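Local atomic coordinates of extracellular ligand-binding receptor (PDB entry 5ERE), a protein that binds ketoleucine in its periplasmic-binding-protein module and cytosine in a tandem PAS sensor module, probably acting as an extracellular receptor for small molecules. Residues 475-480 with 555-560; 156-161 with 172-177. One frame throughout, in Å; residues are numbered along the deposited sequence.

In the fold
Following the chain from its N terminus, contact 2 comes first: 156-161 and 172-177 close a short loop of about ten residues in the periplasmic-binding-protein module, joining strand 154-160 to helix 168-175, the next helix along. The chain then completes this module and runs through the long helix 324-357 and the sheet that holds cytosine before contact 1 opens. There 475-480 meets 555-560 across a gap of 74 residues, pairing two inner strands of the last antiparallel sheet, in the sensor region. The loops stand in series, neither nested nor crossed. Their centres are 41 Å apart, on opposite sides of the chain's centre, and their nearest atoms about 29 Å apart.

Contact 1 (475-480 with 555-560); sequences VEIFVL and YRLALT
Phe478 lays its ring across Ala558, whose CB stands over one face 3.8 Å from the ring centroid in a CH-pi contact. The ring reaches over the neighbouring strand because CG sits between the backbone N and the carbonyl carbon (chi1 59°), and the small alanine leaves room for it. Thr560 CG2 meets the ring at its edge, 3.9 Å from Phe478 CE1. Glu476 is exposed, which suits a charged residue, and a water ties its OE1 to the buried Thr560 OG1 (2.7 Å from the water).

The opposite face is mainly aliphatic. Leu557 CD1 fits between two beta-branched neighbours, 3.5 Å from Ile477 CG2 and 3.8 Å from Val479 CG2. Leu559 crosses Ile477 at a slant, Leu559 CD1 lying 4.0 Å from Ile477 CD1. Tyr555 closes the far end, its CB 3.7 Å from Val479 CG1 and its hydroxyl hydrogen-bonded to the carbonyl of Ser424.

Six backbone hydrogen bonds join the antiparallel strands (157°), inner members of a five-stranded sheet consistent with the second PAS-like domain of the tandem sensor. Ile477, Val479 and Leu557 form an oily surface for helices 461-470 and 324-357, through Ile466, Val470, Leu329 and Leu336. On the Phe478 face, Leu543 and Trp545 of strand 541-550 continue the packing, and strand 486-488 pairs with Val479 on the outer side of 476-480.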
loop_
_atom_site.group_PDB
_atom_site.type_symbol
_atom_site.label_atom_id
_atom_site.label_comp_id
_atom_site.label_asym_id
_atom_site.label_seq_id
_atom_site.Cartn_x
_atom_site.Cartn_y
_atom_site.Cartn_z
ATOM N N VAL A 475 -0.048 -5.136 8.324
ATOM C CA VAL A 475 0.605 -6.422 8.516
ATOM C C VAL A 475 2.074 -6.135 8.705
ATOM O O VAL A 475 2.534 -5.073 8.334
ATOM C CB VAL A 475 0.447 -7.405 7.284
ATOM C CG1 VAL A 475 -0.985 -7.521 6.851
ATOM C CG2 VAL A 475 1.327 -6.948 6.105
ATOM N N GLU A 476 2.817 -7.101 9.231
ATOM C CA GLU A 476 4.271 -7.048 9.164
ATOM C C GLU A 476 4.836 -8.337 8.615
ATOM O O GLU A 476 4.257 -9.408 8.806
ATOM C CB GLU A 476 4.871 -6.767 10.549
ATOM C CG GLU A 476 4.235 -5.573 11.242
ATOM C CD GLU A 476 4.902 -5.235 12.574
ATOM O OE1 GLU A 476 5.568 -6.116 13.160
ATOM O OE2 GLU A 476 4.768 -4.074 13.027
ATOM N N ILE A 477 5.961 -8.219 7.919
ATOM C CA ILE A 477 6.715 -9.377 7.455
ATOM C C ILE A 477 8.132 -9.303 8.032
ATOM O O ILE A 477 8.795 -8.251 7.934
ATOM C CB ILE A 477 6.759 -9.434 5.918
ATOM C CG1 ILE A 477 5.353 -9.661 5.373
ATOM C CG2 ILE A 477 7.754 -10.503 5.406
ATOM C CD1 ILE A 477 5.246 -9.814 3.926
ATOM N N PHE A 478 8.612 -10.404 8.613
ATOM C CA PHE A 478 9.981 -10.432 9.089
ATOM C C PHE A 478 10.681 -11.677 8.555
ATOM O O PHE A 478 10.049 -12.559 7.984
ATOM C CB PHE A 478 10.051 -10.329 10.632
ATOM C CG PHE A 478 9.323 -11.423 11.372
ATOM C CD1 PHE A 478 7.979 -11.308 11.629
ATOM C CD2 PHE A 478 10.006 -12.552 11.820
ATOM C CE1 PHE A 478 7.297 -12.319 12.344
ATOM C CE2 PHE A 478 9.331 -13.566 12.541
ATOM C CZ PHE A 478 7.987 -13.437 12.797
ATOM N N VAL A 479 12.008 -11.681 8.673
ATOM C CA VAL A 479 12.851 -12.758 8.205
ATOM C C VAL A 479 13.699 -13.311 9.322
ATOM O O VAL A 479 14.397 -12.590 10.016
ATOM C CB VAL A 479 13.762 -12.307 7.065
ATOM C CG1 VAL A 479 14.579 -13.479 6.539
ATOM C CG2 VAL A 479 12.921 -11.724 5.965
ATOM N N LEU A 480 13.613 -14.622 9.483
ATOM C CA LEU A 480 14.364 -15.324 10.510
ATOM C C LEU A 480 15.370 -16.260 9.880
ATOM O O LEU A 480 15.093 -16.925 8.866
ATOM C CB LEU A 480 13.430 -16.152 11.403
ATOM C CG LEU A 480 13.214 -15.778 12.856
ATOM C CD1 LEU A 480 12.819 -14.315 12.972
ATOM C CD2 LEU A 480 12.120 -16.698 13.451
ATOM N N TYR A 555 15.827 -19.200 4.672
ATOM C CA TYR A 555 15.347 -18.237 5.654
ATOM C C TYR A 555 13.861 -18.344 5.756
ATOM O O TYR A 555 13.165 -18.563 4.742
ATOM C CB TYR A 555 15.714 -16.790 5.255
ATOM C CG TYR A 555 17.125 -16.653 4.822
ATOM C CD1 TYR A 555 18.162 -16.684 5.732
ATOM C CD2 TYR A 555 17.429 -16.523 3.483
ATOM C CE1 TYR A 555 19.472 -16.571 5.308
ATOM C CE2 TYR A 555 18.703 -16.416 3.067
ATOM C CZ TYR A 555 19.727 -16.439 3.970
ATOM O OH TYR A 555 21.015 -16.327 3.494
ATOM N N ARG A 556 13.363 -18.131 6.966
ATOM C CA ARG A 556 11.939 -18.101 7.184
ATOM C C ARG A 556 11.420 -16.697 7.001
ATOM O O ARG A 556 11.995 -15.738 7.523
ATOM C CB ARG A 556 11.575 -18.619 8.581
ATOM C CG ARG A 556 12.229 -19.919 8.943
ATOM C CD ARG A 556 11.570 -21.141 8.262
ATOM N NE ARG A 556 12.163 -22.387 8.751
ATOM C CZ ARG A 556 12.835 -23.279 8.020
ATOM N NH1 ARG A 556 13.006 -23.115 6.718
ATOM N NH2 ARG A 556 13.329 -24.370 8.598
ATOM N N LEU A 557 10.315 -16.619 6.255
ATOM C CA LEU A 557 9.633 -15.405 5.876
ATOM C C LEU A 557 8.273 -15.478 6.500
ATOM O O LEU A 557 7.465 -16.349 6.142
ATOM C CB LEU A 557 9.541 -15.282 4.342
ATOM C CG LEU A 557 8.947 -14.002 3.754
ATOM C CD1 LEU A 557 9.949 -12.833 3.877
ATOM C CD2 LEU A 557 8.565 -14.245 2.284
ATOM N N ALA A 558 8.023 -14.592 7.462
ATOM C CA ALA A 558 6.795 -14.646 8.253
ATOM C C ALA A 558 6.017 -13.366 8.109
ATOM O O ALA A 558 6.584 -12.259 8.096
ATOM C CB ALA A 558 7.107 -14.892 9.687
ATOM N N LEU A 559 4.709 -13.535 8.037
ATOM C CA LEU A 559 3.748 -12.447 8.000
ATOM C C LEU A 559 2.833 -12.544 9.195
ATOM O O LEU A 559 2.261 -13.604 9.434
ATOM C CB LEU A 559 2.923 -12.493 6.714
ATOM C CG LEU A 559 1.925 -11.344 6.536
ATOM C CD1 LEU A 559 1.678 -11.177 5.029
ATOM C CD2 LEU A 559 0.597 -11.550 7.263
ATOM N N THR A 560 2.683 -11.431 9.920
ATOM C CA THR A 560 1.752 -11.326 11.022
ATOM C C THR A 560 0.699 -10.238 10.822
ATOM O O THR A 560 0.924 -9.225 10.168
ATOM C CB THR A 560 2.479 -11.030 12.361
ATOM O OG1 THR A 560 3.272 -9.850 12.213
ATOM C CG2 THR A 560 3.381 -12.174 12.759
HETATM O O HOH W 1 5.648 -9.248 13.356
#

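Contact 2 (156-161 with 172-177)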
loop_
_atom_site.group_PDB
_atom_site.type_symbol
_atom_site.label_atom_id
_atom_site.label_comp_id
_atom_site.label_asym_id
_atom_site.label_seq_id
_atom_site.Cartn_x
_atom_site.Cartn_y
_atom_site.Cartn_z
ATOM N N ALA A 156 -10.798 -2.257 -21.583
ATOM C CA ALA A 156 -11.971 -1.399 -21.708
ATOM C C ALA A 156 -12.035 -0.401 -20.548
ATOM O O ALA A 156 -11.796 -0.777 -19.406
ATOM C CB ALA A 156 -13.235 -2.233 -21.746
ATOM N N ALA A 157 -12.363 0.852 -20.859
ATOM C CA ALA A 157 -12.448 1.922 -19.867
ATOM C C ALA A 157 -13.679 2.780 -20.157
ATOM O O ALA A 157 -13.619 3.708 -20.963
ATOM C CB ALA A 157 -11.186 2.771 -19.887
ATOM N N GLN A 158 -14.786 2.445 -19.497
ATOM C CA GLN A 158 -16.082 3.063 -19.753
ATOM C C GLN A 158 -16.494 3.971 -18.590
ATOM O O GLN A 158 -16.223 3.661 -17.436
ATOM C CB GLN A 158 -17.148 1.987 -19.973
ATOM C CG GLN A 158 -16.957 1.140 -21.239
ATOM C CD GLN A 158 -17.083 1.971 -22.516
ATOM O OE1 GLN A 158 -18.185 2.362 -22.903
ATOM N NE2 GLN A 158 -15.950 2.268 -23.154
ATOM N N GLU A 159 -17.149 5.084 -18.907
ATOM C CA GLU A 159 -17.657 6.009 -17.901
ATOM C C GLU A 159 -19.183 5.978 -17.839
ATOM O O GLU A 159 -19.838 5.489 -18.763
ATOM C CB GLU A 159 -17.167 7.421 -18.203
ATOM C CG GLU A 159 -15.644 7.569 -18.105
ATOM C CD GLU A 159 -15.137 8.937 -18.547
ATOM O OE1 GLU A 159 -15.908 9.691 -19.191
ATOM O OE2 GLU A 159 -13.955 9.241 -18.263
ATOM N N TYR A 160 -19.752 6.487 -16.745
ATOM C CA TYR A 160 -21.200 6.655 -16.637
ATOM C C TYR A 160 -21.580 7.803 -15.709
ATOM O O TYR A 160 -20.919 8.054 -14.683
ATOM C CB TYR A 160 -21.875 5.373 -16.134
ATOM C CG TYR A 160 -21.520 5.047 -14.697
ATOM C CD1 TYR A 160 -20.332 4.397 -14.392
ATOM C CD2 TYR A 160 -22.367 5.402 -13.651
ATOM C CE1 TYR A 160 -19.999 4.098 -13.095
ATOM C CE2 TYR A 160 -22.037 5.120 -12.329
ATOM C CZ TYR A 160 -20.845 4.478 -12.057
ATOM O OH TYR A 160 -20.498 4.180 -10.765
ATOM N N ASN A 161 -22.673 8.473 -16.060
ATOM C CA ASN A 161 -23.304 9.444 -15.195
ATOM C C ASN A 161 -24.045 8.746 -14.051
ATOM O O ASN A 161 -24.999 8.004 -14.306
ATOM C CB ASN A 161 -24.263 10.306 -16.000
ATOM C CG ASN A 161 -24.810 11.457 -15.188
ATOM O OD1 ASN A 161 -25.749 11.297 -14.414
ATOM N ND2 ASN A 161 -24.202 12.621 -15.337
ATOM N N ALA A 172 -22.299 -3.300 -22.829
ATOM C CA ALA A 172 -22.237 -4.066 -24.090
ATOM C C ALA A 172 -20.804 -4.066 -24.600
ATOM O O ALA A 172 -20.230 -5.127 -24.855
ATOM C CB ALA A 172 -23.190 -3.492 -25.143
ATOM N N THR A 173 -20.225 -2.872 -24.711
ATOM C CA THR A 173 -18.802 -2.720 -24.987
ATOM C C THR A 173 -17.978 -3.654 -24.120
ATOM O O THR A 173 -17.042 -4.291 -24.587
ATOM C CB THR A 173 -18.325 -1.292 -24.711
ATOM O OG1 THR A 173 -19.186 -0.360 -25.364
ATOM C CG2 THR A 173 -16.892 -1.085 -25.182
ATOM N N ILE A 174 -18.338 -3.725 -22.847
ATOM C CA ILE A 174 -17.526 -4.429 -21.875
ATOM C C ILE A 174 -17.614 -5.942 -22.034
ATOM O O ILE A 174 -16.598 -6.642 -21.967
ATOM C CB ILE A 174 -17.940 -4.043 -20.437
ATOM C CG1 ILE A 174 -17.317 -2.694 -20.066
ATOM C CG2 ILE A 174 -17.517 -5.138 -19.436
ATOM C CD1 ILE A 174 -17.960 -2.038 -18.843
ATOM N N LYS A 175 -18.831 -6.445 -22.178
ATOM C CA LYS A 175 -19.030 -7.876 -22.351
ATOM C C LYS A 175 -18.261 -8.346 -23.575
ATOM O O LYS A 175 -17.652 -9.408 -23.560
ATOM C CB LYS A 175 -20.509 -8.217 -22.488
ATOM C CG LYS A 175 -20.757 -9.652 -22.918
ATOM C CD LYS A 175 -22.209 -10.037 -22.738
ATOM C CE LYS A 175 -22.660 -11.047 -23.776
ATOM N NZ LYS A 175 -24.112 -11.346 -23.667
ATOM N N ALA A 176 -18.239 -7.503 -24.601
ATOM C CA ALA A 176 -17.598 -7.846 -25.866
ATOM C C ALA A 176 -16.077 -7.872 -25.759
ATOM O O ALA A 176 -15.396 -8.097 -26.761
ATOM C CB ALA A 176 -18.024 -6.867 -26.955
ATOM N N ARG A 177 -15.534 -7.645 -24.563
ATOM C CA ARG A 177 -14.089 -7.770 -24.394
ATOM C C ARG A 177 -13.747 -8.901 -23.451
ATOM O O ARG A 177 -12.574 -9.077 -23.100
ATOM C CB ARG A 177 -13.479 -6.473 -23.899
ATOM C CG ARG A 177 -13.939 -5.246 -24.639
ATOM C CD ARG A 177 -12.992 -4.846 -25.742
ATOM N NE ARG A 177 -13.332 -3.497 -26.199
ATOM C CZ ARG A 177 -13.945 -3.195 -27.343
ATOM N NH1 ARG A 177 -14.281 -4.141 -28.218
ATOM N NH2 ARG A 177 -14.208 -1.924 -27.623
#
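Thr173 covers one face of the Gln158 amide: its CB and CG2 each lie 4.1 Å from Gln158 CD, and the two side chains cross at about a right angle. Over one face of the Arg177 guanidinium, displaced toward its rim, is the backbone O of Thr173, 4.1 Å above the plane. The glutamine reaches the helix through a bend at CG (chi2 -64°) that folds its amide over the threonine. Gln158 OE1 and Thr173 OG1 stay 3.8 Å apart, too far for a hydrogen bond, and the hydroxyl is instead hydrogen-bonded to the carbonyl of Ala169 one turn back in the helix. A beta-branched residue with a small polar tip suits this half-exposed spot, offering a methyl to the amide while its hydroxyl is satisfied within the helix.

Strand 154-160 and helix 168-175 are the first two elements of a beta-alpha-beta crossover in a Rossmann-like lobe of the periplasmic binding protein fold. The chain goes on to strand 181-185, passing over the intervening strand 129-134, which pairs in parallel with both. Ile174 is the buried apolar residue of the helix here: its CG1 lies 4.0 Å from Gln158 CG, the two side chains sliding past each other in opposite directions, and it also rests on Ala130 of the central strand and on Ile202.

Ala156, small enough to let the helix end come close, touches Ile174 CG1 with its CB at 4.4 Å and the aliphatic part of Arg177 at CG, 4.2 Å away. The backbone hydrogen bond from Arg177 N to Ile174 O spans 3.0 Å as the chain leaves the helix. On the other side of the sheet, Ala157 and Glu159 pack against helix 137-149.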